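Local atomic coordinates of MgGH51 (Meripilus giganteus, PDB entry 6ZPV), a protein that hydrolytically removes terminal alpha-L-arabinofuranosyl residues from arabinose-containing glycans, as a fungal alpha-L-arabinofuranosidase of glycoside hydrolase family GH51. Residues G501-K513 and A587-P599. Numbering follows the deposited sequence. Where two conformers were deposited one is given.
Sequences GSVIKSTSFFAQK and ASNTPEAPQAIVP. With NAG (2-acetamido-2-deoxy-beta-D-glucopyranose), chain C; NAG (2-acetamido-2-deoxy-beta-D-glucopyranose), chain B.
The long loop between strands 575-582 and 600-605 of the C-terminal beta-sheet folds over the turn joining strand 503-505 to helix 507-517, and Asn589 is its main polar link to Lys505. Asn589 ND2 gives one N-H to Lys505 O at 2.9 Å, bent to 140° and tilted from the amide plane. Its other N-H runs almost straight to Ile597 O at 2.9 Å, while Asn589 OD1 accepts from Ile597 N on a lone pair. The two bonds with Ile597 pin the loop to itself and hold the amide's rotation; the third ties it to the strand end. Waters extend the link: one bridges Lys505 N and Pro594 O, a second Lys505 O and Pro594 O, a third Thr507 N and Asn589 N.

On the helix side, Phe510 presents one ring face to Pro599, whose CD lies 3.5 Å above the ring centre, a CH-pi contact; Phe509 CD2 touches the opposite face near its rim. Toward the glycan end, Ile504 CG2, anti to the backbone N, packs on Asn589 CB at 3.8 Å, while CD1 reaches Pro591 CG at 3.9 Å. Next to Pro591, Glu592 OE2 accepts from N2 of the chain C N-acetylglucosamine. Ser506 OG accepts from Phe509 N and also pairs with Leu495 O: an N-capped strand-to-helix turn with a loop laid against it, within this arabinofuranosidase family's C-terminal domain.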
loop_
_atom_site.group_PDB
_atom_site.type_symbol
_atom_site.label_atom_id
_atom_site.label_comp_id
_atom_site.label_asym_id
_atom_site.label_seq_id
_atom_site.Cartn_x
_atom_site.Cartn_y
_atom_site.Cartn_z
ATOM N N GLY A 501 -10.481 4.953 12.267
ATOM C CA GLY A 501 -11.724 4.184 12.338
ATOM C C GLY A 501 -12.439 3.823 11.065
ATOM O O GLY A 501 -13.279 2.950 11.100
ATOM N N SER A 502 -12.175 4.529 9.958
ATOM C CA SER A 502 -12.994 4.404 8.761
ATOM C C SER A 502 -12.176 4.654 7.519
ATOM O O SER A 502 -11.128 5.271 7.566
ATOM C CB SER A 502 -14.215 5.186 8.763
ATOM O OG SER A 502 -13.839 6.504 8.721
ATOM N N VAL A 503 -12.725 4.193 6.394
ATOM C CA VAL A 503 -12.086 4.251 5.081
ATOM C C VAL A 503 -12.947 5.135 4.133
ATOM O O VAL A 503 -14.171 5.132 4.235
ATOM C CB VAL A 503 -11.912 2.860 4.496
ATOM C CG1 VAL A 503 -11.498 2.821 3.067
ATOM C CG2 VAL A 503 -10.993 2.006 5.337
ATOM N N ILE A 504 -12.271 5.855 3.259
ATOM C CA ILE A 504 -12.861 6.711 2.230
ATOM C C ILE A 504 -12.403 6.174 0.878
ATOM O O ILE A 504 -11.186 6.202 0.580
ATOM C CB ILE A 504 -12.413 8.177 2.413
ATOM C CG1 ILE A 504 -12.821 8.729 3.772
ATOM C CG2 ILE A 504 -13.054 9.036 1.339
ATOM C CD1 ILE A 504 -11.825 9.401 4.478
ATOM N N LYS A 505 -13.341 5.743 0.058
ATOM C CA LYS A 505 -13.056 5.238 -1.290
ATOM C C LYS A 505 -13.207 6.416 -2.245
ATOM O O LYS A 505 -14.281 6.984 -2.387
ATOM C CB LYS A 505 -14.055 4.121 -1.632
ATOM C CG LYS A 505 -13.923 2.892 -0.755
ATOM C CD LYS A 505 -14.984 1.915 -0.849
ATOM C CE LYS A 505 -14.913 0.999 0.382
ATOM N NZ LYS A 505 -15.902 -0.093 0.299
ATOM N N SER A 506 -12.127 6.782 -2.916
ATOM C CA SER A 506 -12.104 7.977 -3.789
ATOM C C SER A 506 -12.873 7.735 -5.100
ATOM O O SER A 506 -13.110 6.607 -5.536
ATOM C CB SER A 506 -10.704 8.382 -4.094
ATOM O OG SER A 506 -10.047 7.495 -5.006
ATOM N N THR A 507 -13.107 8.845 -5.809
ATOM C CA THR A 507 -13.577 8.755 -7.205
ATOM C C THR A 507 -12.642 7.887 -8.078
ATOM O O THR A 507 -13.107 7.024 -8.814
ATOM C CB THR A 507 -13.709 10.170 -7.792
ATOM O OG1 THR A 507 -12.428 10.805 -7.649
ATOM C CG2 THR A 507 -14.786 11.011 -7.106
ATOM N N SER A 508 -11.338 8.120 -7.914
ATOM C CA SER A 508 -10.358 7.346 -8.662
ATOM C C SER A 508 -10.372 5.862 -8.281
ATOM O O SER A 508 -10.156 5.036 -9.164
ATOM C CB SER A 508 -8.955 7.969 -8.497
ATOM O OG SER A 508 -8.908 9.220 -9.149
ATOM N N PHE A 509 -10.628 5.555 -7.000
ATOM C CA PHE A 509 -10.792 4.155 -6.592
ATOM C C PHE A 509 -11.915 3.520 -7.386
ATOM O O PHE A 509 -11.771 2.395 -7.895
ATOM C CB PHE A 509 -11.100 4.080 -5.095
ATOM C CG PHE A 509 -11.521 2.694 -4.651
ATOM C CD1 PHE A 509 -10.585 1.768 -4.260
ATOM C CD2 PHE A 509 -12.866 2.320 -4.645
ATOM C CE1 PHE A 509 -10.997 0.510 -3.833
ATOM C CE2 PHE A 509 -13.276 1.064 -4.205
ATOM C CZ PHE A 509 -12.307 0.170 -3.816
ATOM N N PHE A 510 -13.061 4.206 -7.494
ATOM C CA PHE A 510 -14.177 3.615 -8.239
ATOM C C PHE A 510 -13.839 3.464 -9.716
ATOM O O PHE A 510 -14.269 2.474 -10.292
ATOM C CB PHE A 510 -15.468 4.408 -7.999
ATOM C CG PHE A 510 -16.018 4.237 -6.603
ATOM C CD1 PHE A 510 -16.390 2.983 -6.146
ATOM C CD2 PHE A 510 -16.180 5.321 -5.751
ATOM C CE1 PHE A 510 -16.918 2.846 -4.878
ATOM C CE2 PHE A 510 -16.708 5.190 -4.502
ATOM C CZ PHE A 510 -17.044 3.945 -4.065
ATOM N N ALA A 511 -13.109 4.379 -10.315
ATOM C CA ALA A 511 -12.679 4.170 -11.711
ATOM C C ALA A 511 -11.780 2.940 -11.817
ATOM O O ALA A 511 -11.937 2.126 -12.739
ATOM C CB ALA A 511 -12.005 5.411 -12.271
ATOM N N GLN A 512 -10.833 2.804 -10.909
ATOM C CA GLN A 512 -9.953 1.630 -10.915
ATOM C C GLN A 512 -10.772 0.352 -10.766
ATOM O O GLN A 512 -10.511 -0.630 -11.502
ATOM C CB GLN A 512 -8.890 1.703 -9.809
ATOM C CG GLN A 512 -7.855 2.816 -9.937
ATOM C CD GLN A 512 -6.928 2.582 -11.078
ATOM O OE1 GLN A 512 -6.346 1.472 -11.201
ATOM N NE2 GLN A 512 -6.744 3.621 -11.906
ATOM N N LYS A 513 -11.701 0.321 -9.825
ATOM C CA LYS A 513 -12.539 -0.874 -9.599
ATOM C C LYS A 513 -13.417 -1.172 -10.821
ATOM O O LYS A 513 -13.547 -2.361 -11.198
ATOM C CB LYS A 513 -13.381 -0.597 -8.352
ATOM C CG LYS A 513 -14.328 -1.720 -7.971
ATOM C CD LYS A 513 -15.167 -1.409 -6.713
ATOM C CE LYS A 513 -16.136 -2.517 -6.354
ATOM N NZ LYS A 513 -17.050 -2.108 -5.249
ATOM N N ALA A 587 -16.139 17.514 -7.571
ATOM C CA ALA A 587 -16.580 16.769 -6.405
ATOM C C ALA A 587 -15.568 15.683 -6.030
ATOM O O ALA A 587 -14.986 15.035 -6.912
ATOM C CB ALA A 587 -17.953 16.146 -6.612
ATOM N N SER A 588 -15.462 15.418 -4.764
ATOM C CA SER A 588 -14.547 14.449 -4.126
ATOM C C SER A 588 -15.266 13.745 -2.977
ATOM O O SER A 588 -16.180 14.313 -2.360
ATOM C CB SER A 588 -13.310 15.135 -3.481
ATOM O OG SER A 588 -12.330 15.630 -4.364
ATOM N N ASN A 589 -14.799 12.556 -2.636
ATOM C CA ASN A 589 -15.127 11.911 -1.355
ATOM C C ASN A 589 -14.107 12.364 -0.321
ATOM O O ASN A 589 -12.913 12.321 -0.536
ATOM C CB ASN A 589 -15.166 10.391 -1.520
ATOM C CG ASN A 589 -16.324 10.024 -2.447
ATOM O OD1 ASN A 589 -17.388 10.663 -2.361
ATOM N ND2 ASN A 589 -16.115 9.006 -3.289
ATOM N N THR A 590 -14.613 12.846 0.818
ATOM C CA THR A 590 -13.755 13.419 1.878
ATOM C C THR A 590 -14.148 12.847 3.205
ATOM O O THR A 590 -15.152 12.166 3.350
ATOM C CB THR A 590 -13.971 14.941 1.948
ATOM O OG1 THR A 590 -15.306 15.156 2.404
ATOM C CG2 THR A 590 -13.753 15.622 0.630
ATOM N N PRO A 591 -13.342 13.086 4.271
ATOM C CA PRO A 591 -13.722 12.545 5.576
ATOM C C PRO A 591 -15.100 13.060 6.032
ATOM O O PRO A 591 -15.853 12.263 6.622
ATOM C CB PRO A 591 -12.596 13.080 6.500
ATOM C CG PRO A 591 -11.414 13.093 5.571
ATOM C CD PRO A 591 -11.952 13.603 4.263
ATOM N N GLU A 592 -15.444 14.297 5.639
ATOM C CA GLU A 592 -16.738 14.899 5.994
ATOM C C GLU A 592 -17.912 14.336 5.161
ATOM O O GLU A 592 -19.042 14.328 5.644
ATOM C CB GLU A 592 -16.649 16.423 5.932
ATOM C CG GLU A 592 -15.622 16.950 6.895
ATOM C CD GLU A 592 -14.156 16.628 6.668
ATOM O OE1 GLU A 592 -13.729 16.565 5.451
ATOM O OE2 GLU A 592 -13.415 16.467 7.751
ATOM N N ALA A 593 -17.616 13.922 3.950
ATOM C CA ALA A 593 -18.638 13.457 2.983
ATOM C C ALA A 593 -18.041 12.256 2.255
ATOM O O ALA A 593 -17.644 12.373 1.089
ATOM C CB ALA A 593 -19.115 14.546 2.050
ATOM N N PRO A 594 -17.882 11.121 2.921
ATOM C CA PRO A 594 -17.077 10.059 2.353
ATOM C C PRO A 594 -17.778 9.280 1.242
ATOM O O PRO A 594 -17.127 8.511 0.557
ATOM C CB PRO A 594 -16.834 9.108 3.540
ATOM C CG PRO A 594 -17.969 9.398 4.501
ATOM C CD PRO A 594 -18.256 10.869 4.330
ATOM N N GLN A 595 -19.089 9.472 1.090
ATOM C CA GLN A 595 -19.881 8.814 0.048
ATOM C C GLN A 595 -20.601 9.845 -0.816
ATOM O O GLN A 595 -21.691 9.589 -1.374
ATOM C CB GLN A 595 -20.776 7.737 0.639
ATOM C CG GLN A 595 -20.008 6.610 1.306
ATOM C CD GLN A 595 -20.943 5.541 1.749
ATOM O OE1 GLN A 595 -21.838 5.791 2.552
ATOM N NE2 GLN A 595 -20.758 4.348 1.230
ATOM N N ALA A 596 -19.992 10.994 -1.003
ATOM C CA ALA A 596 -20.570 12.010 -1.884
ATOM C C ALA A 596 -20.746 11.466 -3.301
ATOM O O ALA A 596 -21.770 11.746 -3.966
ATOM C CB ALA A 596 -19.689 13.242 -1.927
ATOM N N ILE A 597 -19.776 10.739 -3.816
ATOM C CA ILE A 597 -19.716 10.227 -5.208
ATOM C C ILE A 597 -19.512 8.727 -5.193
ATOM O O ILE A 597 -18.396 8.271 -4.867
ATOM C CB ILE A 597 -18.622 10.910 -6.030
ATOM C CG1 ILE A 597 -18.690 12.439 -6.023
ATOM C CG2 ILE A 597 -18.600 10.376 -7.444
ATOM C CD1 ILE A 597 -19.922 13.006 -6.626
ATOM N N VAL A 598 -20.571 7.979 -5.512
ATOM C CA VAL A 598 -20.523 6.514 -5.576
ATOM C C VAL A 598 -21.192 6.055 -6.853
ATOM O O VAL A 598 -22.065 6.728 -7.407
ATOM C CB VAL A 598 -21.164 5.902 -4.331
ATOM C CG1 VAL A 598 -20.409 6.340 -3.069
ATOM C CG2 VAL A 598 -22.643 6.218 -4.276
ATOM N N PRO A 599 -20.783 4.898 -7.377
ATOM C CA PRO A 599 -21.359 4.425 -8.628
ATOM C C PRO A 599 -22.829 4.016 -8.431
ATOM O O PRO A 599 -23.217 3.578 -7.338
ATOM C CB PRO A 599 -20.483 3.230 -9.006
ATOM C CG PRO A 599 -19.544 3.027 -8.010
ATOM C CD PRO A 599 -19.681 4.063 -6.910
HETATM C C1 NAG C . -11.993 16.685 11.481
HETATM C C2 NAG C . -13.515 16.581 11.420
HETATM C C3 NAG C . -14.218 17.937 11.096
HETATM C C4 NAG C . -13.747 19.014 12.068
HETATM C C5 NAG C . -12.193 18.971 12.075
HETATM C C6 NAG C . -11.526 19.981 12.977
HETATM C C7 NAG C . -14.370 14.439 10.710
HETATM C C8 NAG C . -14.814 13.632 9.491
HETATM N N2 NAG C . -13.904 15.655 10.474
HETATM O O3 NAG C . -15.653 17.856 11.095
HETATM O O4 NAG C . -14.328 20.317 11.693
HETATM O O5 NAG C . -11.623 17.634 12.404
HETATM O O6 NAG C . -11.667 19.509 14.335
HETATM O O7 NAG C . -14.503 14.031 11.871
HETATM C C1 NAG B . -7.745 13.507 11.759
HETATM C C2 NAG B . -8.005 14.473 12.943
HETATM C C3 NAG B . -9.480 14.836 13.075
HETATM C C4 NAG B . -10.063 15.264 11.713
HETATM C C5 NAG B . -9.772 14.200 10.731
HETATM C C6 NAG B . -10.374 14.422 9.308
HETATM C C7 NAG B . -6.410 14.441 14.796
HETATM C C8 NAG B . -6.069 13.690 16.041
HETATM N N2 NAG B . -7.450 13.892 14.179
HETATM O O3 NAG B . -9.612 15.889 14.036
HETATM O O4 NAG B . -11.488 15.432 11.942
HETATM O O5 NAG B . -8.354 14.051 10.610
HETATM O O6 NAG B . -9.846 15.646 8.855
HETATM O O7 NAG B . -5.822 15.464 14.477
HETATM O O HOH W 1 -16.054 5.920 1.068
HETATM O O HOH W 2 -16.800 6.542 -1.257
HETATM O O HOH W 3 -12.603 11.292 -4.220
#